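Local coordinates for hypothetical sugar ABC-transporter sugar binding protein (Arthrobacter globiformis, PDB 7BVT), which probably serves as the substrate-binding component of an ABC transporter, capturing cyclic alpha-maltosyl-1,6-maltose for uptake, at residues W199-G209 against V282-N293; G227-I238 against A391-L402. One frame throughout, in Å; residues are numbered along the deposited sequence.

Contact 1: W199-G209 against V282-N293; sequences WNFQVNLWQAG and VPYPSDGEPATN. With GLC (alpha-D-glucopyranose), chain B; GLC (alpha-D-glucopyranose), chain C.
The amide of Asn293 sends both of its N-H bonds into helix 195-207: ND2 donates to Trp199 O at 2.9 Å, in the carbonyl plane and on a lone pair, and also to Gln202 OE1. Both acceptors lie close to the Asn293 amide plane, so the pair fixes its rotation. Further along, Gln207 O takes the backbone N-H of Glu289 at 2.9 Å, which ties the last helical turn to the loop. The Gln207 side chain, extended beyond CG, reaches Pro283 O through NE2 in a weak bond (N-H...O angle 130°). The same NE2 donates to a water that in turn donates to Val282 O and accepts from Ala291 N. The amide's oxygen, Gln207 OE1, accepts from Asn204 ND2, which lies above its carbonyl plane, and also from Trp165 NE1.

Among the ring contacts, Trp206 presents its edge to Asn293, CH2 lying 3.4 Å from OD1, with ring and amide planes 82° apart. Trp199 bridges to the sugar: NE1 donates to O6 of the chain B glucose at 3.1 Å and 168°, near the ring plane, while C6 of the chain C glucose lies over one face. This is a carbohydrate-aromatic arrangement within the glycan pocket.

Apolar packing fills in between. Val203 CG1 meets Val282 CG1 tip to tip at 3.9 Å, and Trp206 CB rests 3.7 Å from Ala291 CB.

At the helix end Gly209 forms a Schellman motif. The segment 282-293 leads into strand 292-301, where Thr292 OG1 bonds to Leu142 O of the adjoining strand 140-147; helix 225-239 packs against Phe201, Asn204 and Ala208.

Contact 2: G227-I238 against A391-L402; sequences GAEALQYWVDLI and ALAGEASVDDAL
Leu231, Leu392 and Val398 interlock as knobs into holes. Leu231 enters a pocket formed by Ala391, Val398, Ala401 and Leu402, its CD2 lying 3.9 Å from Leu402 CG. In return Leu392 sits among Leu231, Trp234, Val235 and Ile238: Leu392 CD1 meets the Trp234 ring at its edge, 3.7 Å from Trp234 CE3, and Leu392 CB touches Ile238 CD1. Val398 fills the hole between Ala228, Leu231, Gln232 and Val235, with CG2 3.8 Å from Val235 CG2; having CG2 anti to its carbonyl carbon turns this methyl also onto Gln232 OE1, at 3.4 Å. Leu402 CD1 closes the far end, 3.5 Å from Ala228 CA.

In the second shell, the Gln232 chain bends at chi2 (66°), and NE2 donates to Asp236 OD1 at 2.9 Å, from above the carboxylate plane. With an alanine in place of Gln232, Val398 CG2 would probably lose its close polar neighbour and Asp236 OD1 this donor. Ser397 is the N-cap of helix 398-415, its OG accepting from Asp400 N, and a Schellman motif at Gly394 follows helix 377-392; Leu392 and Val398 flank the turn between these helices.

The axes of 227-238 and 398-402 approach to 10.0 Å at 121°. Through Leu392 and Val398, helix 225-239 packs against the junction of helices 377-392 and 398-415, while Trp234 NE1 bonds to Asn204 of helix 195-207 and Tyr233 stacks on Trp165 of helix 165-179.

In the fold
The centres of contacts 1 and 2 lie 15 Å apart, joined through the successive helices 195-207 and 225-239. Several residues join them, among them Asn204 and Phe201: Asn204 OD1 is a probable hydrogen-bond acceptor for Trp234 NE1 at 2.8 Å, and Phe201 CE1 packs 3.6 Å from Leu231 N. Asp287 OD1 also lies 2.5 Å from Glu229 OE2, a close pair of like charges. Contact 1 reaches the glycan directly through Trp199, in a pocket where Asp90, Asn140 and Arg371 also bind glucose units. Contact 2 is set back: the side chain of Trp234 lies about 10 Å from a bound glucose. It joins helix 225-239, which packs behind the pocket helix 195-207, to the C-terminal helices.

Contact 1: W199-G209 against V282-N293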
loop_
_atom_site.group_PDB
_atom_site.type_symbol
_atom_site.label_atom_id
_atom_site.label_comp_id
_atom_site.label_asym_id
_atom_site.label_seq_id
_atom_site.Cartn_x
_atom_site.Cartn_y
_atom_site.Cartn_z
ATOM N N TRP A 199 -9.062 -0.115 -2.182
ATOM C CA TRP A 199 -7.973 0.136 -1.211
ATOM C C TRP A 199 -8.067 1.576 -0.691
ATOM O O TRP A 199 -7.671 1.806 0.451
ATOM C CB TRP A 199 -6.635 -0.271 -1.799
ATOM C CG TRP A 199 -5.655 0.775 -2.209
ATOM C CD1 TRP A 199 -5.814 1.753 -3.143
ATOM C CD2 TRP A 199 -4.302 0.892 -1.744
ATOM N NE1 TRP A 199 -4.665 2.499 -3.243
ATOM C CE2 TRP A 199 -3.719 1.987 -2.413
ATOM C CE3 TRP A 199 -3.535 0.187 -0.820
ATOM C CZ2 TRP A 199 -2.383 2.346 -2.211
ATOM C CZ3 TRP A 199 -2.224 0.552 -0.613
ATOM C CH2 TRP A 199 -1.686 1.656 -1.250
ATOM N N ASN A 200 -8.668 2.486 -1.449
ATOM C CA ASN A 200 -8.986 3.831 -0.908
ATOM C C ASN A 200 -10.127 3.744 0.099
ATOM O O ASN A 200 -10.063 4.424 1.153
ATOM C CB ASN A 200 -9.286 4.790 -2.058
ATOM C CG ASN A 200 -8.041 5.364 -2.695
ATOM O OD1 ASN A 200 -7.693 5.017 -3.841
ATOM N ND2 ASN A 200 -7.348 6.174 -1.942
ATOM N N PHE A 201 -11.158 2.959 -0.200
ATOM C CA PHE A 201 -12.292 2.786 0.710
ATOM C C PHE A 201 -11.861 2.101 2.004
ATOM O O PHE A 201 -12.334 2.475 3.080
ATOM C CB PHE A 201 -13.397 1.975 0.027
ATOM C CG PHE A 201 -14.605 1.848 0.897
ATOM C CD1 PHE A 201 -15.525 2.881 1.018
ATOM C CD2 PHE A 201 -14.792 0.721 1.662
ATOM C CE1 PHE A 201 -16.592 2.776 1.896
ATOM C CE2 PHE A 201 -15.871 0.599 2.493
ATOM C CZ PHE A 201 -16.776 1.621 2.621
ATOM N N GLN A 202 -10.988 1.092 1.924
ATOM C CA GLN A 202 -10.608 0.344 3.134
ATOM C C GLN A 202 -10.066 1.321 4.186
ATOM O O GLN A 202 -10.215 1.086 5.348
ATOM C CB GLN A 202 -9.554 -0.705 2.798
ATOM C CG GLN A 202 -10.156 -1.953 2.186
ATOM C CD GLN A 202 -9.168 -2.776 1.357
ATOM O OE1 GLN A 202 -8.098 -2.320 0.983
ATOM N NE2 GLN A 202 -9.573 -4.020 1.042
ATOM N N VAL A 203 -9.351 2.353 3.765
ATOM C CA VAL A 203 -8.791 3.345 4.725
ATOM C C VAL A 203 -9.924 3.843 5.607
ATOM O O VAL A 203 -9.801 3.836 6.810
ATOM C CB VAL A 203 -8.169 4.523 3.968
ATOM C CG1 VAL A 203 -7.807 5.656 4.912
ATOM C CG2 VAL A 203 -6.975 4.073 3.158
ATOM N N ASN A 204 -11.007 4.289 4.989
ATOM C CA ASN A 204 -12.114 4.931 5.731
ATOM C C ASN A 204 -12.937 3.879 6.482
ATOM O O ASN A 204 -13.374 4.165 7.633
ATOM C CB ASN A 204 -12.993 5.687 4.741
ATOM C CG ASN A 204 -12.286 6.854 4.080
ATOM O OD1 ASN A 204 -12.491 7.101 2.895
ATOM N ND2 ASN A 204 -11.396 7.541 4.795
ATOM N N LEU A 205 -13.036 2.647 5.963
ATOM C CA LEU A 205 -13.685 1.530 6.675
ATOM C C LEU A 205 -12.911 1.296 7.993
ATOM O O LEU A 205 -13.498 1.207 9.070
ATOM C CB LEU A 205 -13.684 0.310 5.752
ATOM C CG LEU A 205 -14.119 -0.999 6.410
ATOM C CD1 LEU A 205 -15.612 -0.988 6.737
ATOM C CD2 LEU A 205 -13.770 -2.154 5.502
ATOM N N TRP A 206 -11.595 1.183 7.946
ATOM C CA TRP A 206 -10.777 0.967 9.160
ATOM C C TRP A 206 -10.824 2.163 10.122
ATOM O O TRP A 206 -10.933 1.926 11.363
ATOM C CB TRP A 206 -9.354 0.649 8.765
ATOM C CG TRP A 206 -9.167 -0.689 8.144
ATOM C CD1 TRP A 206 -9.771 -1.871 8.466
ATOM C CD2 TRP A 206 -8.284 -0.966 7.050
ATOM N NE1 TRP A 206 -9.316 -2.881 7.637
ATOM C CE2 TRP A 206 -8.422 -2.342 6.735
ATOM C CE3 TRP A 206 -7.445 -0.163 6.260
ATOM C CZ2 TRP A 206 -7.695 -2.936 5.721
ATOM C CZ3 TRP A 206 -6.699 -0.777 5.280
ATOM C CH2 TRP A 206 -6.830 -2.133 5.013
ATOM N N GLN A 207 -10.840 3.391 9.608
ATOM C CA GLN A 207 -10.908 4.571 10.478
ATOM C C GLN A 207 -12.239 4.571 11.238
ATOM O O GLN A 207 -12.253 5.026 12.368
ATOM C CB GLN A 207 -10.861 5.846 9.632
ATOM C CG GLN A 207 -9.502 6.080 9.003
ATOM C CD GLN A 207 -9.549 7.269 8.090
ATOM O OE1 GLN A 207 -10.603 7.553 7.513
ATOM N NE2 GLN A 207 -8.447 8.028 7.995
ATOM N N ALA A 208 -13.325 4.064 10.656
ATOM C CA ALA A 208 -14.650 3.992 11.317
ATOM C C ALA A 208 -14.689 2.835 12.343
ATOM O O ALA A 208 -15.705 2.707 13.063
ATOM C CB ALA A 208 -15.735 3.844 10.292
ATOM N N GLY A 209 -13.641 2.018 12.440
ATOM C CA GLY A 209 -13.615 0.884 13.385
ATOM C C GLY A 209 -14.099 -0.381 12.730
ATOM O O GLY A 209 -14.343 -1.359 13.443
ATOM N N VAL A 282 -4.346 10.996 6.920
ATOM C CA VAL A 282 -5.698 10.897 6.313
ATOM C C VAL A 282 -6.724 11.360 7.332
ATOM O O VAL A 282 -6.732 10.858 8.463
ATOM C CB VAL A 282 -6.056 9.491 5.828
ATOM C CG1 VAL A 282 -7.412 9.566 5.130
ATOM C CG2 VAL A 282 -5.016 8.987 4.843
ATOM N N PRO A 283 -7.602 12.336 6.989
ATOM C CA PRO A 283 -8.626 12.733 7.964
ATOM C C PRO A 283 -9.461 11.544 8.419
ATOM O O PRO A 283 -9.812 10.698 7.591
ATOM C CB PRO A 283 -9.484 13.746 7.242
ATOM C CG PRO A 283 -8.508 14.360 6.239
ATOM C CD PRO A 283 -7.628 13.205 5.811
ATOM N N TYR A 284 -9.795 11.512 9.707
ATOM C CA TYR A 284 -10.539 10.382 10.315
ATOM C C TYR A 284 -11.695 10.877 11.158
ATOM O O TYR A 284 -11.741 12.054 11.540
ATOM C CB TYR A 284 -9.610 9.467 11.094
ATOM C CG TYR A 284 -8.965 10.019 12.342
ATOM C CD1 TYR A 284 -7.801 10.771 12.282
ATOM C CD2 TYR A 284 -9.464 9.687 13.581
ATOM C CE1 TYR A 284 -7.165 11.199 13.447
ATOM C CE2 TYR A 284 -8.861 10.131 14.750
ATOM C CZ TYR A 284 -7.695 10.872 14.683
ATOM O OH TYR A 284 -7.071 11.256 15.846
ATOM N N PRO A 285 -12.684 10.022 11.456
ATOM C CA PRO A 285 -13.906 10.539 12.050
ATOM C C PRO A 285 -13.622 10.844 13.510
ATOM O O PRO A 285 -12.766 10.220 14.145
ATOM C CB PRO A 285 -14.958 9.435 11.877
ATOM C CG PRO A 285 -14.277 8.271 11.221
ATOM C CD PRO A 285 -12.805 8.617 11.098
ATOM N N SER A 286 -14.306 11.850 14.025
ATOM C CA SER A 286 -14.226 12.144 15.464
ATOM C C SER A 286 -14.651 10.881 16.246
ATOM O O SER A 286 -14.114 10.664 17.267
ATOM C CB SER A 286 -15.054 13.358 15.746
ATOM O OG SER A 286 -16.399 12.972 15.705
ATOM N N ASP A 287 -15.537 10.021 15.725
ATOM C CA ASP A 287 -15.994 8.785 16.422
ATOM C C ASP A 287 -15.082 7.587 16.107
ATOM O O ASP A 287 -15.514 6.433 16.361
ATOM C CB ASP A 287 -17.467 8.486 16.130
ATOM C CG ASP A 287 -17.876 8.126 14.711
ATOM O OD1 ASP A 287 -16.996 7.814 13.839
ATOM O OD2 ASP A 287 -19.113 8.111 14.493
ATOM N N GLY A 288 -13.890 7.810 15.543
ATOM C CA GLY A 288 -13.098 6.704 15.000
ATOM C C GLY A 288 -11.639 6.818 15.362
ATOM O O GLY A 288 -11.285 7.304 16.447
ATOM N N GLU A 289 -10.775 6.326 14.474
ATOM C CA GLU A 289 -9.342 6.170 14.769
ATOM C C GLU A 289 -8.562 6.415 13.481
ATOM O O GLU A 289 -9.076 6.254 12.360
ATOM C CB GLU A 289 -9.010 4.759 15.292
ATOM C CG GLU A 289 -9.236 3.687 14.231
ATOM C CD GLU A 289 -9.338 2.253 14.743
ATOM O OE1 GLU A 289 -8.345 1.540 14.636
ATOM O OE2 GLU A 289 -10.426 1.865 15.231
ATOM N N PRO A 290 -7.289 6.780 13.607
ATOM C CA PRO A 290 -6.426 6.922 12.447
ATOM C C PRO A 290 -6.208 5.541 11.811
ATOM O O PRO A 290 -6.064 4.558 12.507
ATOM C CB PRO A 290 -5.111 7.481 13.020
ATOM C CG PRO A 290 -5.485 7.991 14.384
ATOM C CD PRO A 290 -6.619 7.106 14.874
ATOM N N ALA A 291 -6.174 5.521 10.488
ATOM C CA ALA A 291 -5.812 4.302 9.742
ATOM C C ALA A 291 -5.350 4.694 8.361
ATOM O O ALA A 291 -5.857 5.661 7.825
ATOM C CB ALA A 291 -6.982 3.343 9.632
ATOM N N THR A 292 -4.527 3.828 7.789
ATOM C CA THR A 292 -4.234 3.865 6.357
ATOM C C THR A 292 -3.961 2.448 5.848
ATOM O O THR A 292 -4.089 1.501 6.630
ATOM C CB THR A 292 -3.140 4.890 6.059
ATOM O OG1 THR A 292 -3.118 5.003 4.639
ATOM C CG2 THR A 292 -1.800 4.471 6.593
ATOM N N ASN A 293 -3.668 2.351 4.548
ATOM C CA ASN A 293 -3.516 1.070 3.824
ATOM C C ASN A 293 -2.064 0.964 3.330
ATOM O O ASN A 293 -1.537 1.978 2.874
ATOM C CB ASN A 293 -4.479 1.038 2.643
ATOM C CG ASN A 293 -5.018 -0.339 2.364
ATOM O OD1 ASN A 293 -4.441 -1.345 2.774
ATOM N ND2 ASN A 293 -6.119 -0.338 1.667
HETATM C C1 GLC B . -4.631 1.280 -6.975
HETATM C C2 GLC B . -5.025 1.380 -8.459
HETATM C C3 GLC B . -3.987 2.255 -9.161
HETATM C C4 GLC B . -3.902 3.651 -8.516
HETATM C C5 GLC B . -3.816 3.590 -6.964
HETATM C C6 GLC B . -4.335 4.867 -6.349
HETATM O O2 GLC B . -5.046 0.060 -9.039
HETATM O O3 GLC B . -4.300 2.379 -10.561
HETATM O O4 GLC B . -2.746 4.308 -9.061
HETATM O O5 GLC B . -4.706 2.579 -6.395
HETATM O O6 GLC B . -3.874 4.889 -4.999
HETATM C C1 GLC C . 0.548 0.774 -4.909
HETATM C C2 GLC C . 0.864 -0.247 -3.861
HETATM C C3 GLC C . 0.105 -1.524 -4.125
HETATM C C4 GLC C . -1.388 -1.178 -4.237
HETATM C C5 GLC C . -1.598 -0.205 -5.389
HETATM C C6 GLC C . -3.081 0.189 -5.504
HETATM O O2 GLC C . 2.273 -0.365 -3.783
HETATM O O3 GLC C . 0.384 -2.461 -3.071
HETATM O O4 GLC C . -2.173 -2.322 -4.512
HETATM O O5 GLC C . -0.881 0.971 -5.101
HETATM O O6 GLC C . -3.304 0.670 -6.827
HETATM O O HOH W 1 -6.007 8.426 9.564
HETATM O O HOH W 2 -12.712 3.352 15.391
#

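Contact 2: G227-I238 against A391-L402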
loop_
_atom_site.group_PDB
_atom_site.type_symbol
_atom_site.label_atom_id
_atom_site.label_comp_id
_atom_site.label_asym_id
_atom_site.label_seq_id
_atom_site.Cartn_x
_atom_site.Cartn_y
_atom_site.Cartn_z
ATOM N N GLY A 227 -19.083 0.048 8.427
ATOM C CA GLY A 227 -19.086 0.052 6.954
ATOM C C GLY A 227 -20.023 1.089 6.377
ATOM O O GLY A 227 -19.693 1.725 5.382
ATOM N N ALA A 228 -21.256 1.185 6.906
ATOM C CA ALA A 228 -22.238 2.171 6.401
ATOM C C ALA A 228 -21.749 3.594 6.710
ATOM O O ALA A 228 -21.917 4.446 5.844
ATOM C CB ALA A 228 -23.589 1.939 7.051
ATOM N N GLU A 229 -21.080 3.802 7.825
ATOM C CA GLU A 229 -20.522 5.150 8.155
ATOM C C GLU A 229 -19.504 5.527 7.060
ATOM O O GLU A 229 -19.529 6.649 6.525
ATOM C CB GLU A 229 -19.834 5.128 9.519
ATOM C CG GLU A 229 -19.450 6.506 9.985
ATOM C CD GLU A 229 -18.706 6.561 11.303
ATOM O OE1 GLU A 229 -18.762 5.577 12.050
ATOM O OE2 GLU A 229 -18.070 7.650 11.558
ATOM N N ALA A 230 -18.627 4.601 6.691
ATOM C CA ALA A 230 -17.583 4.886 5.687
ATOM C C ALA A 230 -18.237 5.091 4.325
ATOM O O ALA A 230 -17.845 6.002 3.583
ATOM C CB ALA A 230 -16.524 3.785 5.661
ATOM N N LEU A 231 -19.159 4.215 3.911
ATOM C CA LEU A 231 -19.798 4.390 2.573
ATOM C C LEU A 231 -20.705 5.640 2.550
ATOM O O LEU A 231 -20.766 6.318 1.507
ATOM C CB LEU A 231 -20.556 3.110 2.183
ATOM C CG LEU A 231 -21.151 3.158 0.765
ATOM C CD1 LEU A 231 -20.122 3.485 -0.290
ATOM C CD2 LEU A 231 -21.883 1.850 0.427
ATOM N N GLN A 232 -21.365 5.973 3.648
ATOM C CA GLN A 232 -22.224 7.191 3.715
ATOM C C GLN A 232 -21.342 8.424 3.562
ATOM O O GLN A 232 -21.771 9.408 2.922
ATOM C CB GLN A 232 -22.965 7.243 5.041
ATOM C CG GLN A 232 -24.049 8.324 5.055
ATOM C CD GLN A 232 -25.149 7.991 4.070
ATOM O OE1 GLN A 232 -25.820 6.937 4.195
ATOM N NE2 GLN A 232 -25.349 8.853 3.081
ATOM N N TYR A 233 -20.107 8.349 4.048
ATOM C CA TYR A 233 -19.134 9.464 3.873
ATOM C C TYR A 233 -18.866 9.697 2.384
ATOM O O TYR A 233 -18.920 10.852 1.909
ATOM C CB TYR A 233 -17.856 9.161 4.644
ATOM C CG TYR A 233 -16.648 10.054 4.539
ATOM C CD1 TYR A 233 -16.709 11.418 4.723
ATOM C CD2 TYR A 233 -15.401 9.470 4.473
ATOM C CE1 TYR A 233 -15.568 12.196 4.745
ATOM C CE2 TYR A 233 -14.235 10.223 4.514
ATOM C CZ TYR A 233 -14.329 11.593 4.675
ATOM O OH TYR A 233 -13.188 12.334 4.770
ATOM N N TRP A 234 -18.479 8.634 1.675
ATOM C CA TRP A 234 -18.294 8.713 0.218
ATOM C C TRP A 234 -19.571 9.265 -0.428
ATOM O O TRP A 234 -19.470 10.149 -1.271
ATOM C CB TRP A 234 -17.883 7.368 -0.409
ATOM C CG TRP A 234 -16.453 6.993 -0.125
ATOM C CD1 TRP A 234 -15.796 7.025 1.088
ATOM C CD2 TRP A 234 -15.522 6.439 -1.045
ATOM N NE1 TRP A 234 -14.504 6.594 0.945
ATOM C CE2 TRP A 234 -14.300 6.259 -0.359
ATOM C CE3 TRP A 234 -15.567 6.162 -2.406
ATOM C CZ2 TRP A 234 -13.184 5.722 -0.979
ATOM C CZ3 TRP A 234 -14.457 5.644 -3.032
ATOM C CH2 TRP A 234 -13.257 5.461 -2.331
ATOM N N VAL A 235 -20.723 8.702 -0.098
ATOM C CA VAL A 235 -21.961 9.072 -0.848
ATOM C C VAL A 235 -22.322 10.530 -0.536
ATOM O O VAL A 235 -22.733 11.271 -1.461
ATOM C CB VAL A 235 -23.105 8.103 -0.535
ATOM C CG1 VAL A 235 -24.436 8.615 -1.062
ATOM C CG2 VAL A 235 -22.789 6.730 -1.096
ATOM N N ASP A 236 -22.056 10.959 0.693
ATOM C CA ASP A 236 -22.333 12.358 1.096
ATOM C C ASP A 236 -21.427 13.306 0.332
ATOM O O ASP A 236 -21.898 14.373 -0.080
ATOM C CB ASP A 236 -22.175 12.619 2.585
ATOM C CG ASP A 236 -23.268 12.010 3.433
ATOM O OD1 ASP A 236 -24.248 11.542 2.871
ATOM O OD2 ASP A 236 -23.093 11.991 4.661
ATOM N N LEU A 237 -20.145 12.984 0.197
ATOM C CA LEU A 237 -19.173 13.795 -0.598
ATOM C C LEU A 237 -19.647 13.902 -2.049
ATOM O O LEU A 237 -19.578 14.993 -2.624
ATOM C CB LEU A 237 -17.760 13.194 -0.525
ATOM C CG LEU A 237 -17.080 13.382 0.827
ATOM C CD1 LEU A 237 -15.902 12.430 0.985
ATOM C CD2 LEU A 237 -16.593 14.831 0.960
ATOM N N ILE A 238 -20.105 12.796 -2.637
ATOM C CA ILE A 238 -20.517 12.776 -4.065
ATOM C C ILE A 238 -21.814 13.583 -4.209
ATOM O O ILE A 238 -21.851 14.417 -5.156
ATOM C CB ILE A 238 -20.712 11.332 -4.525
ATOM C CG1 ILE A 238 -19.384 10.587 -4.540
ATOM C CG2 ILE A 238 -21.414 11.311 -5.878
ATOM C CD1 ILE A 238 -19.529 9.059 -4.628
ATOM N N ALA A 391 -23.523 2.371 -5.533
ATOM C CA ALA A 391 -23.932 3.441 -4.587
ATOM C C ALA A 391 -23.249 4.746 -4.979
ATOM O O ALA A 391 -23.918 5.785 -4.958
ATOM C CB ALA A 391 -23.611 3.076 -3.184
ATOM N N LEU A 392 -21.986 4.726 -5.347
ATOM C CA LEU A 392 -21.247 5.973 -5.714
ATOM C C LEU A 392 -21.906 6.587 -6.960
ATOM O O LEU A 392 -21.977 7.855 -7.104
ATOM C CB LEU A 392 -19.764 5.631 -5.934
ATOM C CG LEU A 392 -19.091 4.828 -4.820
ATOM C CD1 LEU A 392 -17.621 4.654 -5.121
ATOM C CD2 LEU A 392 -19.322 5.461 -3.457
ATOM N N ALA A 393 -22.458 5.736 -7.837
ATOM C CA ALA A 393 -23.021 6.180 -9.130
ATOM C C ALA A 393 -24.462 6.666 -8.937
ATOM O O ALA A 393 -25.066 7.151 -9.939
ATOM C CB ALA A 393 -22.906 5.062 -10.186
ATOM N N GLY A 394 -25.038 6.522 -7.748
ATOM C CA GLY A 394 -26.425 6.896 -7.436
ATOM C C GLY A 394 -27.443 5.826 -7.809
ATOM O O GLY A 394 -28.648 6.134 -7.759
ATOM N N GLU A 395 -26.998 4.618 -8.165
ATOM C CA GLU A 395 -27.880 3.531 -8.674
ATOM C C GLU A 395 -28.293 2.584 -7.554
ATOM O O GLU A 395 -29.089 1.668 -7.824
ATOM C CB GLU A 395 -27.193 2.778 -9.805
ATOM C CG GLU A 395 -27.139 3.584 -11.094
ATOM C CD GLU A 395 -26.176 3.016 -12.119
ATOM O OE1 GLU A 395 -25.821 1.828 -11.992
ATOM O OE2 GLU A 395 -25.738 3.775 -13.011
ATOM N N ALA A 396 -27.740 2.717 -6.348
ATOM C CA ALA A 396 -28.143 1.902 -5.190
ATOM C C ALA A 396 -28.028 2.712 -3.913
ATOM O O ALA A 396 -27.176 3.644 -3.883
ATOM C CB ALA A 396 -27.276 0.660 -5.068
ATOM N N SER A 397 -28.758 2.312 -2.886
ATOM C CA SER A 397 -28.629 2.910 -1.541
ATOM C C SER A 397 -27.356 2.390 -0.883
ATOM O O SER A 397 -26.828 1.348 -1.280
ATOM C CB SER A 397 -29.808 2.711 -0.632
ATOM O OG SER A 397 -29.965 1.361 -0.299
ATOM N N VAL A 398 -26.856 3.134 0.083
ATOM C CA VAL A 398 -25.713 2.669 0.922
ATOM C C VAL A 398 -26.034 1.265 1.490
ATOM O O VAL A 398 -25.202 0.333 1.407
ATOM C CB VAL A 398 -25.507 3.701 2.039
ATOM C CG1 VAL A 398 -24.667 3.133 3.167
ATOM C CG2 VAL A 398 -24.958 5.016 1.465
ATOM N N ASP A 399 -27.203 1.084 2.098
ATOM C CA ASP A 399 -27.561 -0.219 2.726
ATOM C C ASP A 399 -27.641 -1.335 1.675
ATOM O O ASP A 399 -27.105 -2.450 1.948
ATOM C CB ASP A 399 -28.883 -0.088 3.468
ATOM C CG ASP A 399 -28.712 0.596 4.805
ATOM O OD1 ASP A 399 -27.569 0.995 5.119
ATOM O OD2 ASP A 399 -29.719 0.708 5.531
ATOM N N ASP A 400 -28.212 -1.066 0.507
ATOM C CA ASP A 400 -28.364 -2.122 -0.533
ATOM C C ASP A 400 -26.997 -2.442 -1.150
ATOM O O ASP A 400 -26.740 -3.629 -1.466
ATOM C CB ASP A 400 -29.346 -1.728 -1.626
ATOM C CG ASP A 400 -30.804 -1.726 -1.217
ATOM O OD1 ASP A 400 -31.143 -2.300 -0.181
ATOM O OD2 ASP A 400 -31.565 -1.157 -1.998
ATOM N N ALA A 401 -26.103 -1.457 -1.271
ATOM C CA ALA A 401 -24.784 -1.700 -1.901
ATOM C C ALA A 401 -23.945 -2.510 -0.905
ATOM O O ALA A 401 -23.181 -3.409 -1.326
ATOM C CB ALA A 401 -24.148 -0.386 -2.328
ATOM N N LEU A 402 -24.028 -2.252 0.395
ATOM C CA LEU A 402 -23.216 -3.037 1.346
ATOM C C LEU A 402 -23.723 -4.487 1.423
ATOM O O LEU A 402 -22.887 -5.401 1.549
ATOM C CB LEU A 402 -23.181 -2.400 2.734
ATOM C CG LEU A 402 -22.268 -1.180 2.806
ATOM C CD1 LEU A 402 -22.631 -0.326 3.973
ATOM C CD2 LEU A 402 -20.806 -1.613 2.876
#